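PDB 6AGZ: Old Yellow Enzyme from Pichia, which probably catalyses the asymmetric reduction of carbon-carbon double bonds in enone compounds, using a bound flavin mononucleotide as its redox cofactor. Local coordinates for residues Ser48-Tyr53 with Lys94-Glu99. Sequence-based numbering, arbitrary orientation.
Sequences SMLSYY and KKIVEE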
loop_
_atom_site.group_PDB
_atom_site.type_symbol
_atom_site.label_atom_id
_atom_site.label_comp_id
_atom_site.label_asym_id
_atom_site.label_seq_id
_atom_site.Cartn_x
_atom_site.Cartn_y
_atom_site.Cartn_z
ATOM N N SER A 48 6.072 38.471 -19.036
ATOM C CA SER A 48 7.148 37.892 -18.240
ATOM C C SER A 48 7.009 36.378 -18.155
ATOM O O SER A 48 7.992 35.643 -18.294
ATOM C CB SER A 48 7.154 38.509 -16.842
ATOM O OG SER A 48 7.310 39.916 -16.902
ATOM N N MET A 49 5.788 35.894 -17.916
ATOM C CA MET A 49 5.556 34.454 -17.890
ATOM C C MET A 49 5.803 33.833 -19.259
ATOM O O MET A 49 6.303 32.706 -19.357
ATOM C CB MET A 49 4.133 34.162 -17.418
ATOM C CG MET A 49 3.866 34.568 -15.977
ATOM S SD MET A 49 2.119 34.480 -15.552
ATOM C CE MET A 49 1.751 32.786 -15.996
ATOM N N LEU A 50 5.462 34.557 -20.327
ATOM C CA LEU A 50 5.671 34.036 -21.673
ATOM C C LEU A 50 7.153 33.823 -21.955
ATOM O O LEU A 50 7.555 32.765 -22.454
ATOM C CB LEU A 50 5.049 34.980 -22.703
ATOM C CG LEU A 50 5.078 34.525 -24.164
ATOM C CD1 LEU A 50 4.875 33.028 -24.270
ATOM C CD2 LEU A 50 4.023 35.257 -24.974
ATOM N N SER A 51 7.986 34.820 -21.643
ATOM C CA SER A 51 9.426 34.632 -21.781
ATOM C C SER A 51 9.930 33.551 -20.831
ATOM O O SER A 51 10.827 32.769 -21.178
ATOM C CB SER A 51 10.151 35.954 -21.528
ATOM O OG SER A 51 11.556 35.769 -21.505
ATOM N N TYR A 52 9.342 33.485 -19.635
ATOM C CA TYR A 52 9.759 32.527 -18.616
ATOM C C TYR A 52 9.612 31.093 -19.111
ATOM O O TYR A 52 10.549 30.292 -19.016
ATOM C CB TYR A 52 8.935 32.769 -17.349
ATOM C CG TYR A 52 9.105 31.770 -16.228
ATOM C CD1 TYR A 52 10.157 31.874 -15.328
ATOM C CD2 TYR A 52 8.181 30.751 -16.038
ATOM C CE1 TYR A 52 10.301 30.974 -14.288
ATOM C CE2 TYR A 52 8.315 29.847 -15.003
ATOM C CZ TYR A 52 9.376 29.963 -14.131
ATOM O OH TYR A 52 9.512 29.064 -13.097
ATOM N N TYR A 53 8.441 30.750 -19.650
ATOM C CA TYR A 53 8.249 29.414 -20.201
ATOM C C TYR A 53 8.941 29.245 -21.549
ATOM O O TYR A 53 9.309 28.123 -21.914
ATOM C CB TYR A 53 6.758 29.106 -20.335
ATOM C CG TYR A 53 6.056 28.903 -19.011
ATOM C CD1 TYR A 53 6.159 27.700 -18.327
ATOM C CD2 TYR A 53 5.288 29.913 -18.448
ATOM C CE1 TYR A 53 5.520 27.509 -17.115
ATOM C CE2 TYR A 53 4.644 29.732 -17.238
ATOM C CZ TYR A 53 4.763 28.528 -16.577
ATOM O OH TYR A 53 4.123 28.344 -15.372
ATOM N N LYS A 94 -3.173 30.580 -24.120
ATOM C CA LYS A 94 -3.048 30.059 -25.477
ATOM C C LYS A 94 -1.777 30.569 -26.145
ATOM O O LYS A 94 -1.080 29.811 -26.829
ATOM C CB LYS A 94 -4.276 30.439 -26.303
ATOM C CG LYS A 94 -4.282 29.867 -27.714
ATOM C CD LYS A 94 -5.499 30.339 -28.496
ATOM C CE LYS A 94 -5.680 29.548 -29.785
ATOM N NZ LYS A 94 -4.554 29.738 -30.738
ATOM N N LYS A 95 -1.457 31.851 -25.952
ATOM C CA LYS A 95 -0.230 32.388 -26.531
ATOM C C LYS A 95 1.004 31.753 -25.898
ATOM O O LYS A 95 1.980 31.445 -26.598
ATOM C CB LYS A 95 -0.205 33.908 -26.382
ATOM C CG LYS A 95 -1.290 34.601 -27.192
ATOM C CD LYS A 95 -1.356 36.090 -26.908
ATOM C CE LYS A 95 -2.335 36.773 -27.848
ATOM N NZ LYS A 95 -2.249 38.255 -27.762
ATOM N N ILE A 96 0.976 31.534 -24.578
ATOM C CA ILE A 96 2.093 30.847 -23.930
ATOM C C ILE A 96 2.277 29.450 -24.516
ATOM O O ILE A 96 3.404 29.026 -24.809
ATOM C CB ILE A 96 1.889 30.800 -22.404
ATOM C CG1 ILE A 96 1.976 32.205 -21.807
ATOM C CG2 ILE A 96 2.918 29.883 -21.755
ATOM C CD1 ILE A 96 1.915 32.230 -20.294
ATOM N N VAL A 97 1.174 28.722 -24.711
ATOM C CA VAL A 97 1.251 27.377 -25.275
ATOM C C VAL A 97 1.820 27.418 -26.685
ATOM O O VAL A 97 2.674 26.600 -27.052
ATOM C CB VAL A 97 -0.136 26.708 -25.254
ATOM C CG1 VAL A 97 -0.087 25.362 -25.954
ATOM C CG2 VAL A 97 -0.616 26.542 -23.835
ATOM N N GLU A 98 1.355 28.368 -27.500
ATOM C CA GLU A 98 1.837 28.463 -28.874
ATOM C C GLU A 98 3.332 28.746 -28.916
ATOM O O GLU A 98 4.049 28.209 -29.770
ATOM C CB GLU A 98 1.061 29.541 -29.629
ATOM C CG GLU A 98 -0.390 29.175 -29.895
ATOM C CD GLU A 98 -1.171 30.307 -30.526
ATOM O OE1 GLU A 98 -0.637 31.434 -30.597
ATOM O OE2 GLU A 98 -2.322 30.072 -30.950
ATOM N N GLU A 99 3.827 29.578 -27.996
ATOM C CA GLU A 99 5.265 29.827 -27.958
ATOM C C GLU A 99 6.031 28.592 -27.493
ATOM O O GLU A 99 7.089 28.270 -28.048
ATOM C CB GLU A 99 5.575 31.022 -27.059
ATOM C CG GLU A 99 7.059 31.219 -26.769
ATOM C CD GLU A 99 7.854 31.691 -27.976
ATOM O OE1 GLU A 99 7.249 31.966 -29.034
ATOM O OE2 GLU A 99 9.094 31.789 -27.863
#
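L50 and I96 lie at the closest backbone approach of two nearly parallel helices, their CA atoms 5.3 Å apart, with the segment axes 9.4 Å apart and crossing at -24°. L50 reaches over with one methyl: a chi1 of -175° swings CG away from the backbone N and carries CD1 across to 3.6 Å from I96 CA and 3.5 Å from E99 CB. The leucine side chain meets that of E99 at about a right angle, touching its aliphatic base, while the carboxylate is held further on, E99 OE2 being hydrogen-bonded to S54 OG and salt-bridged to K103. I96 answers with its branches spread along the partner helix. Its CD1 comes 4.1 Å from M49 CB. CG1 packs 3.9 Å from L50 CD1. CG2, anti to the backbone N, is thereby turned toward Y53 and comes obliquely to the ring, 4.1 Å from Y53 CD2. Shortening I96 to an alanine removes CG1, CG2 and CD1, and would probably open a gap between the helices where they meet M49 CB, L50 CD1 and the Y53 ring. On the barrel side Y53 OH is hydrogen-bonded to E67 of strand 63-70, which M49 also touches. This is the outer helical layer of a TIM barrel: helices 47-57 and 87-102, successive along the chain and flanking strand 63-70 in sequence, pack side by side in the α/β-barrel fold of the FMN-binding old yellow enzymes.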